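Local structure of putative acyl-[acyl-carrier-protein]--UDP-N-acetylglucosamine O-acyltransferase (4R36) at residues Asn63-Ser68 and Ile82-Gln87; Thr97-Asp102 and Arg121-Asn126; Arg114-Lys119 and Ala137-Ile142; Gly156-Asp161 and Val170-Phe175. The protein probably transfers an acyl chain from acyl carrier protein to UDP-N-acetylglucosamine, the first step of lipid A synthesis. All coordinates share one frame; numbering follows the deposited sequence.

Contact 1 (Asn63-Ser68 and Ile82-Gln87); sequences NILYGS and IGAIPQ
Asn63 O receives the backbone N-H of Ile82 at 2.9 Å, in a nearly straight bond. One residue on, Ile64 pairs with Ile82 in a parallel bridge. Their side chains lie side by side and point the same way, with CD1 of Ile64 4.1 Å from CD1 of Ile82. Leu65 N then donates to Ile82 O at 2.7 Å, so both polar backbone atoms of Ile82 are bonded to segment 63-68. Leu65 points its CB toward 82-87; with CG anti to the carbonyl carbon (chi1 -52°), CD1 comes to rest 3.7 Å from Ala84 CB. Tyr66 O and Gly83 O are two acceptors, and one water donates to both of them. Leu65 to Ser68 form a type II turn, with Gly67 at a positive phi. Ser68 closes the turn twice, because both its N and its OG donate to Leu65 O. The OG bond is 2.7 Å long and uses a lone pair in the carbonyl plane. The same OG lies 3.5 Å from Ile82 CG2. Strands 63-64 and 81-82 are neighbours in one parallel sheet of the left-handed beta helix. Inside the coil, Ile64 and Ile82 both pack on Ile76 of strand 75-76. On another side, Leu65 meets Met59 of the second subunit, and Ala84 meets Glu108 of that subunit.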
loop_
_atom_site.group_PDB
_atom_site.type_symbol
_atom_site.label_atom_id
_atom_site.label_comp_id
_atom_site.label_asym_id
_atom_site.label_seq_id
_atom_site.Cartn_x
_atom_site.Cartn_y
_atom_site.Cartn_z
ATOM N N ASN A 63 12.552 -9.028 -11.065
ATOM C CA ASN A 63 12.646 -8.552 -12.428
ATOM C C ASN A 63 13.631 -7.383 -12.515
ATOM O O ASN A 63 13.469 -6.360 -11.794
ATOM C CB ASN A 63 11.300 -8.123 -12.936
ATOM C CG ASN A 63 10.224 -9.195 -12.724
ATOM O OD1 ASN A 63 9.579 -9.356 -11.638
ATOM N ND2 ASN A 63 9.983 -9.846 -13.726
ATOM N N ILE A 64 14.687 -7.531 -13.331
ATOM C CA ILE A 64 15.670 -6.502 -13.555
ATOM C C ILE A 64 15.585 -6.113 -15.022
ATOM O O ILE A 64 16.023 -6.879 -15.957
ATOM C CB ILE A 64 17.100 -6.985 -13.212
ATOM C CG1 ILE A 64 17.187 -7.761 -11.898
ATOM C CG2 ILE A 64 18.111 -5.810 -13.221
ATOM C CD1 ILE A 64 16.871 -6.932 -10.679
ATOM N N LEU A 65 15.006 -4.935 -15.266
ATOM C CA LEU A 65 14.639 -4.543 -16.615
ATOM C C LEU A 65 15.620 -3.566 -17.298
ATOM O O LEU A 65 16.538 -2.985 -16.669
ATOM C CB LEU A 65 13.226 -3.937 -16.586
ATOM C CG LEU A 65 12.100 -4.740 -15.916
ATOM C CD1 LEU A 65 10.801 -3.927 -16.033
ATOM C CD2 LEU A 65 11.955 -6.095 -16.583
ATOM N N TYR A 66 15.430 -3.450 -18.601
ATOM C CA TYR A 66 16.189 -2.579 -19.467
ATOM C C TYR A 66 16.475 -1.237 -18.788
ATOM O O TYR A 66 15.539 -0.492 -18.401
ATOM C CB TYR A 66 15.317 -2.355 -20.717
ATOM C CG TYR A 66 15.939 -1.512 -21.772
ATOM C CD1 TYR A 66 15.819 -0.136 -21.752
ATOM C CD2 TYR A 66 16.643 -2.103 -22.857
ATOM C CE1 TYR A 66 16.359 0.645 -22.759
ATOM C CE2 TYR A 66 17.205 -1.306 -23.861
ATOM C CZ TYR A 66 17.078 0.043 -23.811
ATOM O OH TYR A 66 17.618 0.835 -24.789
ATOM N N GLY A 67 17.763 -0.952 -18.618
ATOM C CA GLY A 67 18.192 0.298 -18.056
ATOM C C GLY A 67 18.635 0.206 -16.609
ATOM O O GLY A 67 19.001 1.213 -16.022
ATOM N N SER A 68 18.542 -0.953 -16.006
ATOM C CA SER A 68 18.960 -1.094 -14.609
ATOM C C SER A 68 20.454 -1.119 -14.451
ATOM O O SER A 68 21.175 -1.686 -15.305
ATOM C CB SER A 68 18.423 -2.355 -14.002
ATOM O OG SER A 68 16.989 -2.439 -14.045
ATOM N N ILE A 82 12.893 -3.711 -10.853
ATOM C CA ILE A 82 13.794 -2.596 -11.094
ATOM C C ILE A 82 13.881 -2.278 -12.573
ATOM O O ILE A 82 14.055 -3.178 -13.410
ATOM C CB ILE A 82 15.177 -2.919 -10.503
ATOM C CG1 ILE A 82 15.062 -3.193 -8.981
ATOM C CG2 ILE A 82 16.156 -1.775 -10.733
ATOM C CD1 ILE A 82 16.353 -3.602 -8.331
ATOM N N GLY A 83 13.672 -0.993 -12.911
ATOM C CA GLY A 83 13.884 -0.469 -14.223
ATOM C C GLY A 83 12.714 -0.360 -15.147
ATOM O O GLY A 83 12.888 0.031 -16.305
ATOM N N ALA A 84 11.500 -0.605 -14.663
ATOM C CA ALA A 84 10.353 -0.384 -15.519
ATOM C C ALA A 84 10.227 1.078 -15.931
ATOM O O ALA A 84 10.711 1.998 -15.209
ATOM C CB ALA A 84 9.082 -0.852 -14.859
ATOM N N ILE A 85 9.619 1.291 -17.097
ATOM C CA ILE A 85 9.434 2.619 -17.608
ATOM C C ILE A 85 8.639 3.499 -16.608
ATOM O O ILE A 85 7.831 2.971 -15.826
ATOM C CB ILE A 85 8.777 2.680 -18.979
ATOM C CG1 ILE A 85 7.368 2.063 -18.955
ATOM C CG2 ILE A 85 9.697 1.988 -20.001
ATOM C CD1 ILE A 85 6.623 2.279 -20.221
ATOM N N PRO A 86 8.878 4.815 -16.623
ATOM C CA PRO A 86 8.163 5.705 -15.767
ATOM C C PRO A 86 6.643 5.531 -15.826
ATOM O O PRO A 86 6.070 5.220 -16.852
ATOM C CB PRO A 86 8.545 7.096 -16.294
ATOM C CG PRO A 86 9.895 6.929 -16.917
ATOM C CD PRO A 86 9.945 5.502 -17.391
ATOM N N GLN A 87 5.988 5.788 -14.717
ATOM C CA GLN A 87 4.580 5.893 -14.685
ATOM C C GLN A 87 4.119 7.291 -15.196
ATOM O O GLN A 87 2.994 7.479 -15.532
ATOM C CB GLN A 87 4.055 5.559 -13.276
ATOM C CG GLN A 87 4.290 4.102 -12.859
ATOM C CD GLN A 87 3.735 3.799 -11.495
ATOM O OE1 GLN A 87 3.810 4.605 -10.582
ATOM N NE2 GLN A 87 3.319 2.624 -11.324
HETATM O O HOH W 1 12.851 -0.434 -18.880
#

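Contact 2 (Thr97-Asp102 and Arg121-Asn126); sequences TAEIGD and RTIVGN
The guanidinium of Arg121 has CD1 of Ile123 over one face, 3.8 Å above the plane and offset toward the rim. The carboxylate of Glu99 comes to its edge, with the two planes 33° apart. The grip is side-on and uses two nitrogens. Arg121 NE donates to Glu99 OE2 at 2.8 Å, and Arg121 NH2 donates to Glu99 OE1 at 2.9 Å. OE1 uses its syn lone pair. Arg121 NE meets OE2 on the syn side, but out of the carboxylate plane. Thr97 OG1 donates to the anti lone pair of Glu99 OE2 at 2.7 Å, so this oxygen has two donors and the carboxylate is held against rotation. The bend of Arg121 at chi3 (68°) helps bring its head to the glutamate. Beneath the salt bridge the strands pair in parallel, and Thr122 N meets Thr97 O at 3.0 Å. Ile100 and Val124 lie side by side on the face away from the salt bridge. Beyond the strands, Asn126 OD1 accepts the N-H of Asp102 at 2.8 Å. Strands 97-100 and 121-124 are adjacent in one sheet of the beta helix, between strands 68-70 and 141-142. Ile100 and Thr122 reach inward to Ile112 of strand 111-112.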
loop_
_atom_site.group_PDB
_atom_site.type_symbol
_atom_site.label_atom_id
_atom_site.label_comp_id
_atom_site.label_asym_id
_atom_site.label_seq_id
_atom_site.Cartn_x
_atom_site.Cartn_y
_atom_site.Cartn_z
ATOM N N THR A 97 17.904 5.350 -16.997
ATOM C CA THR A 97 18.273 4.287 -16.137
ATOM C C THR A 97 17.499 4.265 -14.804
ATOM O O THR A 97 16.900 5.289 -14.411
ATOM C CB THR A 97 19.759 4.381 -15.764
ATOM O OG1 THR A 97 20.016 5.673 -15.273
ATOM C CG2 THR A 97 20.622 4.149 -17.006
ATOM N N ALA A 98 17.621 3.143 -14.129
ATOM C CA ALA A 98 17.203 2.944 -12.712
ATOM C C ALA A 98 18.391 2.338 -12.069
ATOM O O ALA A 98 18.907 1.298 -12.551
ATOM C CB ALA A 98 16.004 2.026 -12.608
ATOM N N GLU A 99 18.874 2.956 -10.993
ATOM C CA GLU A 99 20.145 2.593 -10.432
ATOM C C GLU A 99 20.094 2.417 -8.949
ATOM O O GLU A 99 19.482 3.214 -8.249
ATOM C CB GLU A 99 21.199 3.693 -10.704
ATOM C CG GLU A 99 21.189 4.179 -12.147
ATOM C CD GLU A 99 22.301 5.176 -12.529
ATOM O OE1 GLU A 99 23.218 5.471 -11.751
ATOM O OE2 GLU A 99 22.220 5.735 -13.630
ATOM N N ILE A 100 20.758 1.390 -8.465
ATOM C CA ILE A 100 21.045 1.276 -7.033
ATOM C C ILE A 100 22.528 1.072 -6.862
ATOM O O ILE A 100 23.192 0.525 -7.750
ATOM C CB ILE A 100 20.231 0.141 -6.323
ATOM C CG1 ILE A 100 20.839 -1.236 -6.553
ATOM C CG2 ILE A 100 18.770 0.187 -6.736
ATOM C CD1 ILE A 100 20.090 -2.353 -5.898
ATOM N N GLY A 101 23.032 1.516 -5.709
ATOM C CA GLY A 101 24.465 1.429 -5.336
ATOM C C GLY A 101 24.826 0.102 -4.714
ATOM O O GLY A 101 24.580 -0.953 -5.308
ATOM N N ASP A 102 25.419 0.175 -3.540
ATOM C CA ASP A 102 25.947 -0.985 -2.835
ATOM C C ASP A 102 25.259 -1.268 -1.556
ATOM O O ASP A 102 24.816 -0.317 -0.823
ATOM C CB ASP A 102 27.434 -0.773 -2.474
ATOM C CG ASP A 102 28.301 -0.434 -3.689
ATOM O OD1 ASP A 102 28.029 -0.860 -4.806
ATOM O OD2 ASP A 102 29.272 0.298 -3.467
ATOM N N ARG A 121 17.872 9.531 -14.878
ATOM C CA ARG A 121 18.437 8.527 -13.986
ATOM C C ARG A 121 17.637 8.570 -12.666
ATOM O O ARG A 121 17.519 9.633 -12.070
ATOM C CB ARG A 121 19.897 8.845 -13.664
ATOM C CG ARG A 121 20.796 8.922 -14.923
ATOM C CD ARG A 121 22.176 9.416 -14.566
ATOM N NE ARG A 121 22.925 8.468 -13.746
ATOM C CZ ARG A 121 24.071 8.755 -13.164
ATOM N NH1 ARG A 121 24.634 9.920 -13.341
ATOM N NH2 ARG A 121 24.703 7.868 -12.413
ATOM N N THR A 122 17.034 7.445 -12.308
ATOM C CA THR A 122 16.474 7.217 -10.957
ATOM C C THR A 122 17.637 6.588 -10.196
ATOM O O THR A 122 18.221 5.611 -10.630
ATOM C CB THR A 122 15.274 6.277 -11.024
ATOM O OG1 THR A 122 14.357 6.794 -11.989
ATOM C CG2 THR A 122 14.622 6.159 -9.644
ATOM N N ILE A 123 17.999 7.170 -9.064
ATOM C CA ILE A 123 19.185 6.760 -8.323
ATOM C C ILE A 123 18.920 6.528 -6.856
ATOM O O ILE A 123 18.436 7.431 -6.149
ATOM C CB ILE A 123 20.296 7.810 -8.420
ATOM C CG1 ILE A 123 20.685 8.047 -9.912
ATOM C CG2 ILE A 123 21.505 7.456 -7.551
ATOM C CD1 ILE A 123 21.612 9.227 -10.132
ATOM N N VAL A 124 19.283 5.327 -6.402
ATOM C CA VAL A 124 19.350 4.941 -4.997
ATOM C C VAL A 124 20.828 4.678 -4.662
ATOM O O VAL A 124 21.531 4.058 -5.459
ATOM C CB VAL A 124 18.563 3.673 -4.760
ATOM C CG1 VAL A 124 18.702 3.149 -3.330
ATOM C CG2 VAL A 124 17.082 3.878 -5.019
ATOM N N GLY A 125 21.300 5.250 -3.544
ATOM C CA GLY A 125 22.688 5.170 -3.069
ATOM C C GLY A 125 23.065 3.842 -2.426
ATOM O O GLY A 125 22.734 2.760 -2.960
ATOM N N ASN A 126 23.726 3.932 -1.267
ATOM C CA ASN A 126 24.283 2.751 -0.637
ATOM C C ASN A 126 23.663 2.488 0.727
ATOM O O ASN A 126 23.253 3.440 1.417
ATOM C CB ASN A 126 25.770 2.950 -0.457
ATOM C CG ASN A 126 26.466 3.359 -1.728
ATOM O OD1 ASN A 126 26.239 2.799 -2.840
ATOM N ND2 ASN A 126 27.321 4.335 -1.599
#

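Contact 3 (Arg114-Lys119 and Ala137-Ile142); sequences RGTAAK and AHDALI
Asp139 OD2 is gripped by two side chains. Thr116 OG1 donates to it at 2.6 Å, on the syn side of the carboxylate. His138 ND1 donates to it at 2.8 Å, on the anti side and in a nearly straight line. The aspartate oxygen lies almost in the imidazole plane, so this bond helps fix the rotation of the ring. The other oxygen, Asp139 OD1, takes the N-H of Thr116 at 3.0 Å, and Gly120 N bonds to it as well. With donors at both oxygens, the buried carboxylate is held firmly. The Thr116 hydroxyl sits between its own N and carbonyl carbon (chi1 67°), where it can also accept Ala118 N at 3.1 Å in an ST turn. Thr116 CG2 lies 3.6 Å from His138 ND1, approaching the ring obliquely. His138 CB rests 3.4 Å from Arg114 O. Lys119 CB lies 3.4 Å from Asp139 OD1. At the far end, Lys119 NZ donates to a water that bonds to Ala140 O. His138 binds UDP-N-acetylglucosamine in another structure of this protein. The arrangement is a His-carboxylate pair in the substrate site. Asp139 probably positions the histidine as a second-shell residue, and Thr116 in turn holds Asp139.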
loop_
_atom_site.group_PDB
_atom_site.type_symbol
_atom_site.label_atom_id
_atom_site.label_comp_id
_atom_site.label_asym_id
_atom_site.label_seq_id
_atom_site.Cartn_x
_atom_site.Cartn_y
_atom_site.Cartn_z
ATOM N N ARG A 114 12.837 3.482 -13.987
ATOM C CA ARG A 114 13.828 4.297 -14.613
ATOM C C ARG A 114 13.388 5.710 -14.864
ATOM O O ARG A 114 12.194 6.092 -14.694
ATOM C CB ARG A 114 14.364 3.629 -15.903
ATOM C CG ARG A 114 13.439 3.474 -17.101
ATOM C CD ARG A 114 14.263 2.680 -18.138
ATOM N NE ARG A 114 13.590 2.347 -19.396
ATOM C CZ ARG A 114 13.625 3.058 -20.532
ATOM N NH1 ARG A 114 14.170 4.229 -20.598
ATOM N NH2 ARG A 114 13.018 2.595 -21.617
ATOM N N GLY A 115 14.334 6.527 -15.271
ATOM C CA GLY A 115 14.113 7.986 -15.376
ATOM C C GLY A 115 13.333 8.475 -16.622
ATOM O O GLY A 115 12.957 7.688 -17.489
ATOM N N THR A 116 13.122 9.788 -16.681
ATOM C CA THR A 116 12.538 10.460 -17.846
ATOM C C THR A 116 13.562 11.509 -18.343
ATOM O O THR A 116 14.587 11.737 -17.706
ATOM C CB THR A 116 11.257 11.217 -17.518
ATOM O OG1 THR A 116 11.540 12.336 -16.650
ATOM C CG2 THR A 116 10.220 10.324 -16.932
ATOM N N ALA A 117 13.226 12.218 -19.416
ATOM C CA ALA A 117 14.069 13.308 -19.916
ATOM C C ALA A 117 14.262 14.423 -18.904
ATOM O O ALA A 117 15.155 15.228 -19.027
ATOM C CB ALA A 117 13.458 13.892 -21.178
ATOM N N ALA A 118 13.387 14.530 -17.923
ATOM C CA ALA A 118 13.564 15.543 -16.858
ATOM C C ALA A 118 14.895 15.461 -16.134
ATOM O O ALA A 118 15.334 16.463 -15.577
ATOM C CB ALA A 118 12.406 15.430 -15.810
ATOM N N LYS A 119 15.456 14.263 -16.039
ATOM C CA LYS A 119 16.752 14.018 -15.473
ATOM C C LYS A 119 17.432 12.858 -16.214
ATOM O O LYS A 119 18.494 13.035 -16.800
ATOM C CB LYS A 119 16.693 13.707 -13.950
ATOM C CG LYS A 119 18.083 13.563 -13.344
ATOM C CD LYS A 119 18.096 13.276 -11.851
ATOM C CE LYS A 119 19.501 13.007 -11.382
ATOM N NZ LYS A 119 19.616 12.770 -9.912
ATOM N N ALA A 137 9.826 6.581 -7.824
ATOM C CA ALA A 137 9.362 7.046 -9.083
ATOM C C ALA A 137 10.519 7.547 -9.911
ATOM O O ALA A 137 11.631 7.745 -9.413
ATOM C CB ALA A 137 8.333 8.124 -8.919
ATOM N N HIS A 138 10.211 7.716 -11.194
ATOM C CA HIS A 138 11.174 8.293 -12.148
ATOM C C HIS A 138 11.944 9.504 -11.626
ATOM O O HIS A 138 11.378 10.412 -11.013
ATOM C CB HIS A 138 10.433 8.700 -13.403
ATOM C CG HIS A 138 9.480 9.836 -13.209
ATOM N ND1 HIS A 138 9.834 11.143 -13.452
ATOM C CD2 HIS A 138 8.153 9.849 -12.922
ATOM C CE1 HIS A 138 8.792 11.932 -13.251
ATOM N NE2 HIS A 138 7.755 11.169 -12.939
ATOM N N ASP A 139 13.262 9.472 -11.814
ATOM C CA ASP A 139 14.177 10.628 -11.514
ATOM C C ASP A 139 14.339 10.935 -10.017
ATOM O O ASP A 139 15.004 11.918 -9.667
ATOM C CB ASP A 139 13.835 11.893 -12.274
ATOM C CG ASP A 139 13.574 11.618 -13.769
ATOM O OD1 ASP A 139 14.494 11.135 -14.418
ATOM O OD2 ASP A 139 12.454 11.803 -14.255
ATOM N N ALA A 140 13.764 10.084 -9.148
ATOM C CA ALA A 140 13.950 10.238 -7.739
ATOM C C ALA A 140 15.388 9.952 -7.354
ATOM O O ALA A 140 16.145 9.289 -8.087
ATOM C CB ALA A 140 13.041 9.286 -6.998
ATOM N N LEU A 141 15.800 10.538 -6.249
ATOM C CA LEU A 141 17.126 10.400 -5.703
ATOM C C LEU A 141 17.022 10.021 -4.210
ATOM O O LEU A 141 16.487 10.814 -3.438
ATOM C CB LEU A 141 17.921 11.708 -5.808
ATOM C CG LEU A 141 19.312 11.633 -5.127
ATOM C CD1 LEU A 141 20.252 10.653 -5.782
ATOM C CD2 LEU A 141 19.952 13.043 -5.066
ATOM N N ILE A 142 17.551 8.854 -3.851
ATOM C CA ILE A 142 17.735 8.436 -2.472
ATOM C C ILE A 142 19.213 8.384 -2.200
ATOM O O ILE A 142 19.974 7.838 -3.019
ATOM C CB ILE A 142 17.074 7.078 -2.190
ATOM C CG1 ILE A 142 15.569 7.198 -2.470
ATOM C CG2 ILE A 142 17.317 6.614 -0.788
ATOM C CD1 ILE A 142 14.788 5.909 -2.188
HETATM O O HOH W 2 18.166 10.457 -9.491
#

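Contact 4 (Gly156-Asp161 and Val170-Phe175); sequences GEIIID and VLMHQF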
loop_
_atom_site.group_PDB
_atom_site.type_symbol
_atom_site.label_atom_id
_atom_site.label_comp_id
_atom_site.label_asym_id
_atom_site.label_seq_id
_atom_site.Cartn_x
_atom_site.Cartn_y
_atom_site.Cartn_z
ATOM N N GLY A 156 7.779 11.536 -8.361
ATOM C CA GLY A 156 8.784 11.949 -9.313
ATOM C C GLY A 156 9.743 12.993 -8.774
ATOM O O GLY A 156 9.299 13.932 -8.100
ATOM N N GLU A 157 11.023 12.802 -9.057
ATOM C CA GLU A 157 12.042 13.810 -8.829
ATOM C C GLU A 157 12.160 14.269 -7.370
ATOM O O GLU A 157 12.581 15.389 -7.099
ATOM C CB GLU A 157 11.814 15.060 -9.752
ATOM C CG GLU A 157 11.875 14.743 -11.239
ATOM C CD GLU A 157 11.556 15.875 -12.193
ATOM O OE1 GLU A 157 12.424 16.761 -12.352
ATOM O OE2 GLU A 157 10.456 15.828 -12.822
ATOM N N ILE A 158 11.868 13.396 -6.433
ATOM C CA ILE A 158 12.119 13.675 -5.040
ATOM C C ILE A 158 13.588 13.462 -4.700
ATOM O O ILE A 158 14.378 12.916 -5.497
ATOM C CB ILE A 158 11.243 12.810 -4.101
ATOM C CG1 ILE A 158 11.511 11.314 -4.242
ATOM C CG2 ILE A 158 9.775 13.139 -4.336
ATOM C CD1 ILE A 158 12.660 10.696 -3.445
ATOM N N ILE A 159 13.976 13.985 -3.545
ATOM C CA ILE A 159 15.282 13.822 -3.017
ATOM C C ILE A 159 15.217 13.426 -1.550
ATOM O O ILE A 159 14.565 14.083 -0.730
ATOM C CB ILE A 159 16.141 15.088 -3.159
ATOM C CG1 ILE A 159 16.314 15.445 -4.649
ATOM C CG2 ILE A 159 17.520 14.937 -2.433
ATOM C CD1 ILE A 159 16.986 16.826 -4.791
ATOM N N ILE A 160 15.937 12.368 -1.194
ATOM C CA ILE A 160 16.058 11.961 0.200
ATOM C C ILE A 160 17.564 12.017 0.528
ATOM O O ILE A 160 18.388 11.366 -0.129
ATOM C CB ILE A 160 15.552 10.546 0.514
ATOM C CG1 ILE A 160 14.194 10.167 -0.056
ATOM C CG2 ILE A 160 15.730 10.172 2.008
ATOM C CD1 ILE A 160 13.038 10.880 0.412
ATOM N N ASP A 161 17.880 12.808 1.542
ATOM C CA ASP A 161 19.268 12.972 2.017
ATOM C C ASP A 161 19.677 11.757 2.871
ATOM O O ASP A 161 18.848 10.957 3.276
ATOM C CB ASP A 161 19.449 14.255 2.828
ATOM C CG ASP A 161 19.287 15.530 2.021
ATOM O OD1 ASP A 161 18.861 15.542 0.828
ATOM O OD2 ASP A 161 19.510 16.636 2.618
ATOM N N VAL A 170 3.899 6.224 3.847
ATOM C CA VAL A 170 4.135 7.655 3.722
ATOM C C VAL A 170 3.988 8.089 2.268
ATOM O O VAL A 170 4.410 7.322 1.302
ATOM C CB VAL A 170 5.511 8.058 4.292
ATOM C CG1 VAL A 170 5.911 9.467 3.874
ATOM C CG2 VAL A 170 5.466 7.949 5.824
ATOM N N LEU A 171 3.398 9.247 2.065
ATOM C CA LEU A 171 3.231 9.805 0.678
ATOM C C LEU A 171 3.996 11.073 0.572
ATOM O O LEU A 171 3.755 12.039 1.328
ATOM C CB LEU A 171 1.776 10.095 0.341
ATOM C CG LEU A 171 0.839 8.892 0.391
ATOM C CD1 LEU A 171 -0.598 9.326 0.096
ATOM C CD2 LEU A 171 1.362 7.894 -0.685
ATOM N N MET A 172 4.988 11.028 -0.319
ATOM C CA MET A 172 5.956 12.093 -0.524
ATOM C C MET A 172 5.645 12.623 -1.901
ATOM O O MET A 172 5.836 11.914 -2.896
ATOM C CB MET A 172 7.375 11.497 -0.509
ATOM C CG MET A 172 8.390 12.497 -0.901
ATOM S SD MET A 172 10.047 12.095 -0.410
ATOM C CE MET A 172 10.831 13.690 -0.641
ATOM N N HIS A 173 5.113 13.822 -1.943
ATOM C CA HIS A 173 4.769 14.465 -3.159
ATOM C C HIS A 173 5.960 14.781 -4.106
ATOM O O HIS A 173 7.082 15.011 -3.655
ATOM C CB HIS A 173 4.134 15.773 -2.770
ATOM C CG HIS A 173 3.264 16.351 -3.812
ATOM N ND1 HIS A 173 3.671 17.349 -4.660
ATOM C CD2 HIS A 173 1.966 16.099 -4.116
ATOM C CE1 HIS A 173 2.684 17.672 -5.479
ATOM N NE2 HIS A 173 1.640 16.931 -5.163
ATOM N N GLN A 174 5.687 14.899 -5.410
ATOM C CA GLN A 174 6.771 15.184 -6.399
ATOM C C GLN A 174 7.574 16.396 -6.055
ATOM O O GLN A 174 7.054 17.391 -5.511
ATOM C CB GLN A 174 6.255 15.278 -7.881
ATOM C CG GLN A 174 5.090 16.194 -8.033
ATOM C CD GLN A 174 4.633 16.284 -9.471
ATOM O OE1 GLN A 174 5.057 15.495 -10.318
ATOM N NE2 GLN A 174 3.778 17.270 -9.753
ATOM N N PHE A 175 8.859 16.321 -6.349
ATOM C CA PHE A 175 9.790 17.423 -6.187
ATOM C C PHE A 175 10.108 17.767 -4.708
ATOM O O PHE A 175 10.736 18.812 -4.440
ATOM C CB PHE A 175 9.321 18.739 -6.892
ATOM C CG PHE A 175 8.934 18.584 -8.330
ATOM C CD1 PHE A 175 9.903 18.318 -9.290
ATOM C CD2 PHE A 175 7.619 18.719 -8.727
ATOM C CE1 PHE A 175 9.564 18.177 -10.653
ATOM C CE2 PHE A 175 7.257 18.542 -10.086
ATOM C CZ PHE A 175 8.237 18.288 -11.046
HETATM O O HOH W 3 5.357 12.354 -9.722
HETATM O O HOH W 4 8.046 14.701 -11.348
#
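Gly156 O accepts the N-H of Phe175 at 3.0 Å, and the two touching parts run at 104° to one another rather than as paired strands. Here the end of the Phe175 side chain comes back beside Glu157. The two side chains lie side by side and point the same way, with the carboxylate and ring planes 69° apart. Phe175 CD1 is 3.8 Å from Glu157 CB, and Phe175 CE1 is 3.3 Å from Glu157 OE2, an oblique approach to the ring. A water donates to both Glu157 OE2 and Gln174 OE1. A second water accepts from Gly156 N and donates to Gln174 OE1, so the glutamine oxygen has a water link to each of these residues. Gln174 CB stays close to the backbone, 3.3 Å from Gly156 O. Gln174 binds UDP-N-acetylglucosamine in another structure of this protein.

On the inner side the contact is mostly apolar. Met172 is extended, with CG anti to the backbone N (chi1 172°), and reaches across to two isoleucines. Its CE is 3.6 Å from Ile158 CB. Its SD is 3.3 Å from Ile160 CD1, as these two side chains slide past each other in opposite directions. Ile158 CG2 packs 3.3 Å from His173 O. The contact joins two sheets of the beta helix: strand 159-160 lies between 141-142 and 177-178, and strand 171-172 between 153-154 and 189-190. Within the coil, Met172 also packs on Met154, Val178 and Phe190.

The contacts follow the axis of the left-handed beta helix. Contact 1 lies in the sheet holding strands 63-64 and 81-82. Contact 2 lies in the sheet holding 97-100 and 121-124, which contacts 3 and 4 reach through 141-142 and 159-160. Contact 4 also reaches the sheet of contact 1 through 171-172. Contacts 1 and 2 are in series along the chain, while the segments of contacts 2 and 3 alternate; contact 4 comes last. Centres of contacts 2 and 3 are 10 Å apart. Contact 3 touches all the others. The side chain of His138 in contact 3 lies about 6 Å from that of Gln174 in contact 4, so the two contacts bring together two residues that bind UDP-N-acetylglucosamine.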